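Local coordinates for ribosome inactivating type 1 protein (Iris hollandica, PDB 3MVG) that belongs to the type 1 ribosome-inactivating proteins of plants, single-chain proteins that carry the mixed alpha/beta fold of the family without a lectin chain, at residues N121-I126 against N187-V192; I194-T199 against V220-S225; T203-V208 against C242-L247; G214-P219 against V230-V235. All coordinates share one frame; numbering follows the deposited sequence. Where two conformers were deposited one is given.

Contact 1. Residues N121-I126 against N187-V192; sequences NIDLGI and NFRPRV. Unlike the reference sequence in segment 187-192: Arg191 (reference Ser).
The guanidinium of Arg189 lies flat across the backbone of 121-126, with Asn121 O over the centre of one face, 3.2 Å from Arg189 CZ. NH2 is poorly angled toward that oxygen, and the approach probably gains from positive charge over the carbonyl. The straight run from CG to NE brings Arg189 NE to 2.8 Å from Asp123 OD1, a salt bridge in which the acid stands at the edge of the guanidinium while its own oxygen is met from above the carboxylate plane. The two planes are 50° apart. One water joins Arg189 NH1 to Asn121 OD1. Another accepts from Asp123 N and, weakly, from Arg189 NH2; a third water, 2.7 Å from Asp123 OD2, links it to Asn187 ND2. Behind this water-bridged side the two loops are pinned by a single antiparallel, hydrogen-bonded bridge: Leu124 N to Phe188 O at 2.8 Å and Phe188 N to Leu124 O at 3.0 Å. Each loop then runs into a helix, with Gly125 as N-cap of 126-138 and Arg191 as N-cap of 192-199. On the inner side, Phe188 holds its ring between backbone N and carbonyl carbon (chi1 72°), which brings one face under Leu124; Leu124 CB lies toward the ring's rim, 4.1 Å from Phe188 CZ. Leu124 crosses Pro190 at about a right angle, its CD1 3.8 Å from Pro190 CD. Gln157 of helix 146-164 packs on both Leu124 and Pro190, and Glu236 of the second subunit packs on Phe188.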
loop_
_atom_site.group_PDB
_atom_site.type_symbol
_atom_site.label_atom_id
_atom_site.label_comp_id
_atom_site.label_asym_id
_atom_site.label_seq_id
_atom_site.Cartn_x
_atom_site.Cartn_y
_atom_site.Cartn_z
ATOM N N ASN A 121 -11.356 -1.873 -18.931
ATOM C CA ASN A 121 -10.942 -0.986 -20.021
ATOM C C ASN A 121 -11.056 0.508 -19.701
ATOM O O ASN A 121 -11.016 1.353 -20.598
ATOM C CB ASN A 121 -11.718 -1.339 -21.300
ATOM C CG ASN A 121 -11.559 -2.800 -21.689
ATOM O OD1 ASN A 121 -10.457 -3.347 -21.659
ATOM N ND2 ASN A 121 -12.665 -3.440 -22.041
ATOM N N ILE A 122 -11.171 0.825 -18.412
ATOM C CA ILE A 122 -11.341 2.203 -17.948
ATOM C C ILE A 122 -10.161 2.607 -17.068
ATOM O O ILE A 122 -9.919 2.002 -16.023
ATOM C CB ILE A 122 -12.681 2.378 -17.194
ATOM C CG1 ILE A 122 -13.855 2.176 -18.167
ATOM C CG2 ILE A 122 -12.743 3.743 -16.486
ATOM C CD1 ILE A 122 -15.228 2.104 -17.506
ATOM N N ASP A 123 -9.420 3.624 -17.510
ATOM C CA ASP A 123 -8.254 4.133 -16.766
ATOM C C ASP A 123 -8.652 4.640 -15.387
ATOM O O ASP A 123 -9.670 5.318 -15.240
ATOM C CB ASP A 123 -7.579 5.300 -17.505
ATOM C CG ASP A 123 -6.775 4.868 -18.716
ATOM O OD1 ASP A 123 -6.490 3.674 -18.883
ATOM O OD2 ASP A 123 -6.405 5.765 -19.503
ATOM N N LEU A 124 -7.833 4.304 -14.396
ATOM C CA LEU A 124 -7.965 4.817 -13.041
ATOM C C LEU A 124 -6.709 5.568 -12.641
ATOM O O LEU A 124 -5.586 5.121 -12.898
ATOM C CB LEU A 124 -8.203 3.667 -12.062
ATOM C CG LEU A 124 -9.466 2.830 -12.283
ATOM C CD1 LEU A 124 -9.518 1.714 -11.263
ATOM C CD2 LEU A 124 -10.742 3.676 -12.199
ATOM N N GLY A 125 -6.906 6.700 -11.983
ATOM C CA GLY A 125 -5.814 7.565 -11.541
ATOM C C GLY A 125 -6.409 8.910 -11.202
ATOM O O GLY A 125 -7.633 9.081 -11.260
ATOM N N ILE A 126 -5.553 9.876 -10.875
ATOM C CA ILE A 126 -6.032 11.198 -10.486
ATOM C C ILE A 126 -6.657 11.965 -11.655
ATOM O O ILE A 126 -7.665 12.638 -11.468
ATOM C CB ILE A 126 -4.939 11.986 -9.707
ATOM C CG1 ILE A 126 -4.513 11.213 -8.445
ATOM C CG2 ILE A 126 -5.379 13.425 -9.383
ATOM C CD1 ILE A 126 -5.643 10.834 -7.491
ATOM N N ASN A 187 -1.719 6.396 -14.851
ATOM C CA ASN A 187 -2.935 5.604 -14.867
ATOM C C ASN A 187 -2.652 4.122 -14.873
ATOM O O ASN A 187 -1.588 3.689 -15.323
ATOM C CB ASN A 187 -3.755 5.953 -16.103
ATOM C CG ASN A 187 -4.357 7.331 -16.024
ATOM O OD1 ASN A 187 -4.655 7.828 -14.943
ATOM N ND2 ASN A 187 -4.548 7.954 -17.176
ATOM N N PHE A 188 -3.604 3.352 -14.363
ATOM C CA PHE A 188 -3.610 1.906 -14.541
ATOM C C PHE A 188 -5.050 1.499 -14.827
ATOM O O PHE A 188 -5.980 2.279 -14.602
ATOM C CB PHE A 188 -3.044 1.185 -13.303
ATOM C CG PHE A 188 -3.958 1.209 -12.103
ATOM C CD1 PHE A 188 -3.946 2.292 -11.236
ATOM C CD2 PHE A 188 -4.820 0.145 -11.836
ATOM C CE1 PHE A 188 -4.794 2.327 -10.128
ATOM C CE2 PHE A 188 -5.664 0.171 -10.733
ATOM C CZ PHE A 188 -5.655 1.263 -9.881
ATOM N N ARG A 189 -5.229 0.287 -15.337
ATOM C CA ARG A 189 -6.555 -0.295 -15.473
ATOM C C ARG A 189 -6.628 -1.502 -14.554
ATOM O O ARG A 189 -5.657 -2.264 -14.470
ATOM C CB ARG A 189 -6.834 -0.684 -16.918
ATOM C CG ARG A 189 -6.988 0.529 -17.803
ATOM C CD ARG A 189 -7.087 0.165 -19.261
ATOM N NE ARG A 189 -7.433 1.340 -20.055
ATOM C CZ ARG A 189 -7.848 1.303 -21.317
ATOM N NH1 ARG A 189 -7.984 0.140 -21.945
ATOM N NH2 ARG A 189 -8.142 2.432 -21.944
ATOM N N PRO A 190 -7.759 -1.675 -13.843
ATOM C CA PRO A 190 -7.826 -2.744 -12.852
ATOM C C PRO A 190 -7.699 -4.105 -13.509
ATOM O O PRO A 190 -8.336 -4.368 -14.531
ATOM C CB PRO A 190 -9.205 -2.558 -12.217
ATOM C CG PRO A 190 -10.008 -1.866 -13.252
ATOM C CD PRO A 190 -9.039 -0.951 -13.951
ATOM N N ARG A 191 -6.847 -4.935 -12.916
ATOM C CA ARG A 191 -6.559 -6.270 -13.407
ATOM C C ARG A 191 -7.700 -7.226 -13.029
ATOM O O ARG A 191 -8.574 -6.876 -12.229
ATOM C CB ARG A 191 -5.218 -6.737 -12.823
ATOM C CG ARG A 191 -5.247 -6.886 -11.314
ATOM C CD ARG A 191 -3.893 -7.131 -10.662
ATOM N NE ARG A 191 -3.227 -5.893 -10.269
ATOM C CZ ARG A 191 -2.279 -5.287 -10.978
ATOM N NH1 ARG A 191 -1.876 -5.789 -12.137
ATOM N NH2 ARG A 191 -1.744 -4.167 -10.539
ATOM N N VAL A 192 -7.704 -8.422 -13.618
ATOM C CA VAL A 192 -8.610 -9.500 -13.219
ATOM C C VAL A 192 -8.528 -9.735 -11.699
ATOM O O VAL A 192 -9.528 -10.056 -11.043
ATOM C CB VAL A 192 -8.296 -10.792 -14.030
ATOM C CG1 VAL A 192 -8.914 -12.029 -13.398
ATOM C CG2 VAL A 192 -8.762 -10.626 -15.478
HETATM O O HOH W 1 -7.743 -2.555 -21.383
HETATM O O HOH W 2 -9.744 4.675 -20.212
HETATM O O HOH W 3 -3.815 6.584 -19.524
#

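Contact 2. Residues I194-T199 against V220-S225; sequences IIDLQT and VKLQVS
Asp196 reaches from its helix to the backbone of the strand, where Gln223 N donates to Asp196 OD1 at 2.8 Å. The bond is almost straight, 175° at the hydrogen, and meets the oxygen on its anti side, a little out of the carboxylate plane. With CG anti to the backbone N (chi1 -155°), the acid extends far enough for OD1 to lie 3.5 Å from Leu222 CA and against CB and CG of Gln223. A water sits 2.6 Å from Asp196 OD1 and 2.7 Å from Lys221 O, although more acceptors surround it than its protons can serve. Segment 194-199 of helix 192-199 runs roughly antiparallel to strand segment 220-223 (148°), their axes 7.3 Å apart at closest approach, along the edge of the two-stranded hairpin formed by 215-223 and 229-234; the acid takes up a strand N-H on the side away from 229-234. On the buried flank, Leu197 CD1 meets Leu222 CD1 at 4.0 Å. Phe165 and Ile168 back Leu197, and Ile232 backs Leu222. Within the helix, Ile195 O receives both Thr199 N and Thr199 OG1, from opposite faces of its plane. Asn200, just past the helix, turns its ND2 back to hydrogen-bond Asp196 O.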
loop_
_atom_site.group_PDB
_atom_site.type_symbol
_atom_site.label_atom_id
_atom_site.label_comp_id
_atom_site.label_asym_id
_atom_site.label_seq_id
_atom_site.Cartn_x
_atom_site.Cartn_y
_atom_site.Cartn_z
ATOM N N ILE A 194 -7.778 -7.386 -9.331
ATOM C CA ILE A 194 -8.455 -6.304 -8.618
ATOM C C ILE A 194 -9.962 -6.494 -8.687
ATOM O O ILE A 194 -10.670 -6.311 -7.700
ATOM C CB ILE A 194 -8.095 -4.928 -9.206
ATOM C CG1 ILE A 194 -6.684 -4.520 -8.787
ATOM C CG2 ILE A 194 -9.102 -3.879 -8.758
ATOM C CD1 ILE A 194 -6.275 -3.156 -9.293
ATOM N N ILE A 195 -10.447 -6.878 -9.859
ATOM C CA ILE A 195 -11.872 -7.095 -10.049
ATOM C C ILE A 195 -12.410 -8.236 -9.181
ATOM O O ILE A 195 -13.500 -8.135 -8.615
ATOM C CB ILE A 195 -12.198 -7.323 -11.535
ATOM C CG1 ILE A 195 -11.956 -6.033 -12.317
ATOM C CG2 ILE A 195 -13.630 -7.772 -11.713
ATOM C CD1 ILE A 195 -12.545 -6.049 -13.694
ATOM N N ASP A 196 -11.637 -9.315 -9.066
ATOM C CA ASP A 196 -12.041 -10.458 -8.249
ATOM C C ASP A 196 -12.006 -10.113 -6.767
ATOM O O ASP A 196 -12.833 -10.586 -5.991
ATOM C CB ASP A 196 -11.189 -11.687 -8.545
ATOM C CG ASP A 196 -11.909 -12.972 -8.224
ATOM O OD1 ASP A 196 -11.248 -13.908 -7.748
ATOM O OD2 ASP A 196 -13.143 -13.043 -8.440
ATOM N N LEU A 197 -11.068 -9.257 -6.384
ATOM C CA LEU A 197 -11.020 -8.771 -5.026
ATOM C C LEU A 197 -12.309 -8.003 -4.692
ATOM O O LEU A 197 -12.981 -8.285 -3.694
ATOM C CB LEU A 197 -9.781 -7.906 -4.856
ATOM C CG LEU A 197 -9.408 -7.519 -3.439
ATOM C CD1 LEU A 197 -9.113 -8.754 -2.583
ATOM C CD2 LEU A 197 -8.205 -6.594 -3.493
ATOM N N GLN A 198 -12.682 -7.071 -5.570
ATOM C CA GLN A 198 -13.911 -6.301 -5.406
ATOM C C GLN A 198 -15.129 -7.211 -5.262
ATOM O O GLN A 198 -15.973 -6.997 -4.398
ATOM C CB GLN A 198 -14.124 -5.349 -6.589
ATOM C CG GLN A 198 -13.070 -4.263 -6.727
ATOM C CD GLN A 198 -13.185 -3.509 -8.037
ATOM O OE1 GLN A 198 -14.010 -3.835 -8.890
ATOM N NE2 GLN A 198 -12.359 -2.496 -8.205
ATOM N N THR A 199 -15.208 -8.230 -6.123
ATOM C CA THR A 199 -16.322 -9.192 -6.131
ATOM C C THR A 199 -16.446 -9.967 -4.817
ATOM O O THR A 199 -17.540 -10.385 -4.436
ATOM C CB THR A 199 -16.147 -10.196 -7.309
ATOM O OG1 THR A 199 -16.023 -9.475 -8.542
ATOM C CG2 THR A 199 -17.301 -11.189 -7.405
ATOM N N VAL A 220 -11.071 -18.728 0.839
ATOM C CA VAL A 220 -11.552 -17.927 -0.278
ATOM C C VAL A 220 -10.514 -17.922 -1.397
ATOM O O VAL A 220 -9.411 -17.394 -1.235
ATOM C CB VAL A 220 -11.852 -16.467 0.174
ATOM C CG1 VAL A 220 -12.380 -15.637 -0.996
ATOM C CG2 VAL A 220 -12.846 -16.446 1.331
ATOM N N LYS A 221 -10.868 -18.511 -2.535
ATOM C CA LYS A 221 -9.989 -18.477 -3.697
ATOM C C LYS A 221 -10.154 -17.154 -4.439
ATOM O O LYS A 221 -11.272 -16.715 -4.701
ATOM C CB LYS A 221 -10.282 -19.650 -4.631
ATOM C CG LYS A 221 -9.331 -19.738 -5.820
ATOM C CD LYS A 221 -9.722 -20.850 -6.793
ATOM C CE LYS A 221 -11.032 -20.547 -7.512
ATOM N NZ LYS A 221 -10.880 -19.595 -8.635
ATOM N N LEU A 222 -9.023 -16.538 -4.770
ATOM C CA LEU A 222 -9.000 -15.279 -5.514
ATOM C C LEU A 222 -8.135 -15.396 -6.752
ATOM O O LEU A 222 -7.047 -15.965 -6.707
ATOM C CB LEU A 222 -8.448 -14.143 -4.647
ATOM C CG LEU A 222 -9.227 -13.709 -3.406
ATOM C CD1 LEU A 222 -8.421 -12.664 -2.654
ATOM C CD2 LEU A 222 -10.597 -13.163 -3.764
ATOM N N GLN A 223 -8.618 -14.839 -7.855
ATOM C CA GLN A 223 -7.789 -14.687 -9.043
ATOM C C GLN A 223 -6.744 -13.614 -8.806
ATOM O O GLN A 223 -7.050 -12.554 -8.254
ATOM C CB GLN A 223 -8.635 -14.273 -10.246
ATOM C CG GLN A 223 -9.749 -15.235 -10.589
ATOM C CD GLN A 223 -9.261 -16.579 -11.109
ATOM O OE1 GLN A 223 -8.246 -16.673 -11.810
ATOM N NE2 GLN A 223 -9.994 -17.627 -10.776
ATOM N N VAL A 224 -5.509 -13.882 -9.211
ATOM C CA VAL A 224 -4.508 -12.820 -9.295
ATOM C C VAL A 224 -4.269 -12.446 -10.758
ATOM O O VAL A 224 -3.682 -11.407 -11.053
ATOM C CB VAL A 224 -3.187 -13.165 -8.561
ATOM C CG1 VAL A 224 -3.437 -13.317 -7.063
ATOM C CG2 VAL A 224 -2.537 -14.415 -9.129
ATOM N N SER A 225 -4.737 -13.312 -11.656
ATOM C CA SER A 225 -4.681 -13.121 -13.105
ATOM C C SER A 225 -5.725 -14.056 -13.704
ATOM O O SER A 225 -6.432 -14.743 -12.969
ATOM C CB SER A 225 -3.294 -13.474 -13.637
ATOM O OG SER A 225 -3.008 -14.842 -13.396
HETATM O O HOH W 4 -12.548 -16.083 -7.052
#

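Contact 3. Residues T203-V208 against C242-L247; sequences TLSTEV and CGLALL
Leu244 pushes its CD2 methyl into a shallow hollow on helix 203-208, between Leu204 and Val208, one helical turn apart. The methyl lies 4.1 Å from Leu204 CB and 3.8 Å from Val208 CG2, with the backbone of Ser205 forming the floor between them. Leu244 CG is turned away from its own backbone nitrogen (chi1 -180°), which carries the methyl toward the helix, and the side chain slides past Val208 in the opposite direction. A second bump, Leu247, crosses Val208 at about a right angle. Its fork rides against the helix: CD1 touches Val208 CG1 at 4.0 Å, while CD2 settles over Ser205 CA, also at 4.0 Å. Here the helix comes closest to the chain, since the small Ser205 lets Leu247 CA approach to 3.5 Å from Ser205 OG. That hydroxyl is engaged elsewhere, hydrogen-bonded to Trp201 O and Leu248 N. At the other end, Cys242 SG touches Leu204 CD1 more loosely, at 4.3 Å. Gly243, with positive phi, is where the chain leaves helical geometry after helix 235-240; Cys242 and Leu244 beside it both point at 203-208. Phe165 and Ile36 complete the apolar surroundings, the first touching Leu204 and Leu244, the second Leu244 and Leu247. The result is a largely apolar seam between helix and loop, by which the chain leaving helix 235-240 is laid across helix 201-210 in the mixed alpha/beta fold of ribosome-inactivating proteins.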
loop_
_atom_site.group_PDB
_atom_site.type_symbol
_atom_site.label_atom_id
_atom_site.label_comp_id
_atom_site.label_asym_id
_atom_site.label_seq_id
_atom_site.Cartn_x
_atom_site.Cartn_y
_atom_site.Cartn_z
ATOM N N THR A 203 -17.828 -11.832 0.868
ATOM C CA THR A 203 -17.348 -13.152 1.247
ATOM C C THR A 203 -16.193 -13.053 2.242
ATOM O O THR A 203 -16.200 -13.727 3.279
ATOM C CB THR A 203 -16.948 -13.970 0.006
ATOM O OG1 THR A 203 -18.118 -14.206 -0.785
ATOM C CG2 THR A 203 -16.331 -15.306 0.393
ATOM N N LEU A 204 -15.211 -12.206 1.941
ATOM C CA LEU A 204 -14.084 -12.013 2.835
ATOM C C LEU A 204 -14.544 -11.427 4.171
ATOM O O LEU A 204 -14.077 -11.852 5.236
ATOM C CB LEU A 204 -13.016 -11.125 2.184
ATOM C CG LEU A 204 -12.213 -11.761 1.036
ATOM C CD1 LEU A 204 -11.509 -10.697 0.203
ATOM C CD2 LEU A 204 -11.206 -12.802 1.541
ATOM N N SER A 205 -15.459 -10.457 4.113
ATOM C CA SER A 205 -15.973 -9.804 5.318
ATOM C C SER A 205 -16.615 -10.829 6.244
ATOM O O SER A 205 -16.365 -10.830 7.453
ATOM C CB SER A 205 -17.013 -8.739 4.961
ATOM O OG SER A 205 -16.414 -7.588 4.359
ATOM N N THR A 206 -17.459 -11.681 5.670
ATOM C CA THR A 206 -18.148 -12.725 6.425
ATOM C C THR A 206 -17.166 -13.741 7.009
ATOM O O THR A 206 -17.258 -14.081 8.201
ATOM C CB THR A 206 -19.216 -13.386 5.555
ATOM O OG1 THR A 206 -20.229 -12.414 5.286
ATOM C CG2 THR A 206 -19.844 -14.597 6.260
ATOM N N GLU A 207 -16.201 -14.184 6.210
ATOM C CA GLU A 207 -15.221 -15.150 6.701
ATOM C C GLU A 207 -14.409 -14.588 7.865
ATOM O O GLU A 207 -14.120 -15.300 8.828
ATOM C CB GLU A 207 -14.302 -15.650 5.584
ATOM C CG GLU A 207 -14.996 -16.528 4.523
ATOM C CD GLU A 207 -15.717 -17.736 5.105
ATOM O OE1 GLU A 207 -15.152 -18.406 5.996
ATOM O OE2 GLU A 207 -16.846 -18.016 4.659
ATOM N N VAL A 208 -14.066 -13.304 7.812
ATOM C CA VAL A 208 -13.369 -12.689 8.939
ATOM C C VAL A 208 -14.223 -12.751 10.215
ATOM O O VAL A 208 -13.710 -13.070 11.295
ATOM C CB VAL A 208 -12.902 -11.250 8.617
ATOM C CG1 VAL A 208 -12.439 -10.516 9.882
ATOM C CG2 VAL A 208 -11.801 -11.282 7.587
ATOM N N CYS A 242 -4.723 -8.942 1.188
ATOM C CA CYS A 242 -5.820 -8.259 0.495
ATOM C C CYS A 242 -5.937 -6.797 0.903
ATOM O O CYS A 242 -6.555 -5.997 0.203
ATOM C CB CYS A 242 -7.153 -8.954 0.766
ATOM S SG CYS A 242 -7.224 -10.692 0.321
ATOM N N GLY A 243 -5.378 -6.453 2.057
ATOM C CA GLY A 243 -5.593 -5.123 2.612
ATOM C C GLY A 243 -7.053 -4.875 2.953
ATOM O O GLY A 243 -7.530 -3.747 2.900
ATOM N N LEU A 244 -7.780 -5.932 3.320
ATOM C CA LEU A 244 -9.182 -5.781 3.706
ATOM C C LEU A 244 -9.262 -4.776 4.852
ATOM O O LEU A 244 -8.624 -4.970 5.888
ATOM C CB LEU A 244 -9.775 -7.131 4.098
ATOM C CG LEU A 244 -11.237 -7.136 4.526
ATOM C CD1 LEU A 244 -12.151 -6.692 3.398
ATOM C CD2 LEU A 244 -11.602 -8.542 4.997
ATOM N N ALA A 245 -10.038 -3.706 4.663
ATOM C CA ALA A 245 -9.917 -2.525 5.515
ATOM C C ALA A 245 -11.216 -2.063 6.136
ATOM O O ALA A 245 -11.211 -1.190 7.000
ATOM C CB ALA A 245 -9.270 -1.375 4.735
ATOM N N LEU A 246 -12.324 -2.622 5.661
ATOM C CA LEU A 246 -13.661 -2.402 6.211
ATOM C C LEU A 246 -14.412 -3.706 6.060
ATOM O O LEU A 246 -14.244 -4.391 5.047
ATOM C CB LEU A 246 -14.427 -1.325 5.431
ATOM C CG LEU A 246 -13.853 0.088 5.376
ATOM C CD1 LEU A 246 -14.629 0.924 4.381
ATOM C CD2 LEU A 246 -13.878 0.721 6.755
ATOM N N LEU A 247 -15.246 -4.032 7.042
ATOM C CA LEU A 247 -16.025 -5.269 6.996
ATOM C C LEU A 247 -17.504 -4.990 6.850
ATOM O O LEU A 247 -18.087 -4.250 7.648
ATOM C CB LEU A 247 -15.821 -6.100 8.266
ATOM C CG LEU A 247 -14.404 -6.483 8.656
ATOM C CD1 LEU A 247 -14.434 -7.106 10.033
ATOM C CD2 LEU A 247 -13.762 -7.414 7.655
#

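Contact 4. Residues G214-P219 against V230-V235; sequences GRFLQP and VVISDV
Backbone bonds frame the meeting of Phe216 and Gly214 with the end of the second strand: Val235 N donates to Gly214 O and Phe216 N to Ser233 O, both at 2.8 Å. Between them Arg215 and Asp234 form an antiparallel, non-hydrogen-bonded pair. Ser233 O is gripped twice, by Phe216 N from above its carbonyl plane and by a water that also donates to Phe216 O. Past the corner at 217 and 218 the chain comes back alongside strand 229-234, and Pro219 CA sends a C-H toward Ile232 O at 3.4 Å. Charge is added by Arg215, bent at chi2 and chi3 so that its head folds back over the pair. Its NH1 stands 3.2 Å from Asp234 OD1 in a salt bridge, with the planes 45° apart, and Ser233 O lies over the centre of one guanidinium face. The firmer polar tie of Asp234 is through OD2, which caps Lys237 N at the start of helix 235-240. Apolar contact centres on Phe216, whose ring covers the opposing backbone, with Asp234 N 3.9 Å above its centre and Val235 N 3.6 Å from Phe216 CE1. Phe216 CE2 touches Ile232 CG2 at 3.8 Å, the two side chains lying side by side. Pro219 CB packs on Val231 CG1 at 3.7 Å, near the surface. In the fold this is the open end of the 215-223/229-234 hairpin, with Phe216 inserted between Glu207 and Val208 of helix 201-210 and Ala238 of helix 235-240.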
loop_
_atom_site.group_PDB
_atom_site.type_symbol
_atom_site.label_atom_id
_atom_site.label_comp_id
_atom_site.label_asym_id
_atom_site.label_seq_id
_atom_site.Cartn_x
_atom_site.Cartn_y
_atom_site.Cartn_z
ATOM N N GLY A 214 -8.846 -17.270 14.201
ATOM C CA GLY A 214 -8.350 -16.572 13.017
ATOM C C GLY A 214 -8.436 -17.350 11.714
ATOM O O GLY A 214 -8.182 -16.792 10.650
ATOM N N ARG A 215 -8.796 -18.631 11.782
ATOM C CA ARG A 215 -8.860 -19.476 10.585
ATOM C C ARG A 215 -10.241 -19.432 9.949
ATOM O O ARG A 215 -11.257 -19.565 10.633
ATOM C CB ARG A 215 -8.488 -20.932 10.908
ATOM C CG ARG A 215 -7.062 -21.144 11.449
ATOM C CD ARG A 215 -5.986 -20.918 10.389
ATOM N NE ARG A 215 -6.109 -21.839 9.256
ATOM C CZ ARG A 215 -5.401 -21.755 8.132
ATOM N NH1 ARG A 215 -4.503 -20.789 7.965
ATOM N NH2 ARG A 215 -5.595 -22.643 7.166
ATOM N N PHE A 216 -10.280 -19.244 8.633
ATOM C CA PHE A 216 -11.547 -19.202 7.904
ATOM C C PHE A 216 -12.238 -20.562 7.915
ATOM O O PHE A 216 -11.597 -21.595 7.698
ATOM C CB PHE A 216 -11.304 -18.829 6.439
ATOM C CG PHE A 216 -11.066 -17.358 6.183
ATOM C CD1 PHE A 216 -10.936 -16.433 7.221
ATOM C CD2 PHE A 216 -10.936 -16.911 4.870
ATOM C CE1 PHE A 216 -10.711 -15.078 6.940
ATOM C CE2 PHE A 216 -10.711 -15.569 4.583
ATOM C CZ PHE A 216 -10.598 -14.654 5.613
ATOM N N LEU A 217 -13.546 -20.557 8.128
ATOM C CA LEU A 217 -14.349 -21.769 7.958
ATOM C C LEU A 217 -14.360 -22.214 6.495
ATOM O O LEU A 217 -14.337 -23.414 6.200
ATOM C CB LEU A 217 -15.777 -21.553 8.456
ATOM C CG LEU A 217 -16.009 -21.066 9.892
ATOM C CD1 LEU A 217 -17.505 -20.918 10.144
ATOM C CD2 LEU A 217 -15.369 -21.982 10.937
ATOM N N GLN A 218 -14.397 -21.243 5.585
ATOM C CA GLN A 218 -14.394 -21.504 4.152
ATOM C C GLN A 218 -13.324 -20.650 3.475
ATOM O O GLN A 218 -13.537 -19.454 3.233
ATOM C CB GLN A 218 -15.774 -21.223 3.543
ATOM C CG GLN A 218 -16.884 -22.159 4.009
ATOM C CD GLN A 218 -16.639 -23.619 3.646
ATOM O OE1 GLN A 218 -16.086 -23.932 2.586
ATOM N NE2 GLN A 218 -17.065 -24.520 4.526
ATOM N N PRO A 219 -12.154 -21.249 3.183
ATOM C CA PRO A 219 -11.105 -20.521 2.470
ATOM C C PRO A 219 -11.601 -19.906 1.159
ATOM O O PRO A 219 -12.450 -20.477 0.473
ATOM C CB PRO A 219 -10.049 -21.598 2.228
ATOM C CG PRO A 219 -10.186 -22.493 3.427
ATOM C CD PRO A 219 -11.671 -22.548 3.691
ATOM N N VAL A 230 -4.721 -17.478 -5.846
ATOM C CA VAL A 230 -4.246 -17.722 -4.491
ATOM C C VAL A 230 -5.457 -18.053 -3.613
ATOM O O VAL A 230 -6.607 -17.838 -4.006
ATOM C CB VAL A 230 -3.467 -16.511 -3.913
ATOM C CG1 VAL A 230 -2.229 -16.185 -4.753
ATOM C CG2 VAL A 230 -4.378 -15.289 -3.762
ATOM N N VAL A 231 -5.197 -18.575 -2.423
ATOM C CA VAL A 231 -6.270 -18.894 -1.494
ATOM C C VAL A 231 -6.033 -18.149 -0.187
ATOM O O VAL A 231 -4.935 -18.188 0.374
ATOM C CB VAL A 231 -6.380 -20.417 -1.239
ATOM C CG1 VAL A 231 -7.483 -20.716 -0.221
ATOM C CG2 VAL A 231 -6.625 -21.166 -2.554
ATOM N N ILE A 232 -7.071 -17.455 0.273
ATOM C CA ILE A 232 -7.040 -16.743 1.550
ATOM C C ILE A 232 -7.739 -17.610 2.596
ATOM O O ILE A 232 -8.927 -17.883 2.478
ATOM C CB ILE A 232 -7.753 -15.365 1.447
ATOM C CG1 ILE A 232 -7.298 -14.581 0.202
ATOM C CG2 ILE A 232 -7.576 -14.559 2.740
ATOM C CD1 ILE A 232 -5.807 -14.291 0.112
ATOM N N SER A 233 -6.994 -18.021 3.621
ATOM C CA SER A 233 -7.479 -19.023 4.575
ATOM C C SER A 233 -7.569 -18.519 6.008
ATOM O O SER A 233 -8.025 -19.238 6.894
ATOM C CB SER A 233 -6.579 -20.259 4.545
ATOM O OG SER A 233 -6.614 -20.868 3.273
ATOM N N ASP A 234 -7.128 -17.293 6.254
ATOM C CA ASP A 234 -7.144 -16.764 7.614
ATOM C C ASP A 234 -7.278 -15.245 7.640
ATOM O O ASP A 234 -7.075 -14.575 6.613
ATOM C CB ASP A 234 -5.929 -17.250 8.426
ATOM C CG ASP A 234 -4.616 -16.847 7.812
ATOM O OD1 ASP A 234 -3.857 -17.738 7.381
ATOM O OD2 ASP A 234 -4.327 -15.642 7.752
ATOM N N VAL A 235 -7.623 -14.711 8.806
ATOM C CA VAL A 235 -7.850 -13.280 8.954
ATOM C C VAL A 235 -6.599 -12.460 8.671
ATOM O O VAL A 235 -6.669 -11.424 8.004
ATOM C CB VAL A 235 -8.349 -12.931 10.356
ATOM C CG1 VAL A 235 -8.527 -11.440 10.456
ATOM C CG2 VAL A 235 -9.647 -13.652 10.644
HETATM O O HOH W 5 -8.991 -21.906 7.102
#

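Overall arrangement
Three of the four contacts are partly buried; contact 3 is wholly buried and mostly apolar, whereas contacts 1, 2 and 4 each combine a buried hydrophobic side with polar or charged groups toward solvent. Contacts 2 and 4 share strand 215-223 and are tied through backbone bonds between Val220 and Ile232 and between Leu222 and Val230. Contact 3 lies beside both: Cys242 meets Leu222 and Ile232, and Glu207 bonds Gln218 N. Contact 1 stands apart from contacts 3 and 4 but touches contact 2 where Val192 packs on Gln223 CB and Ser225 O. Contacts 1 and 2 also both border the second subunit.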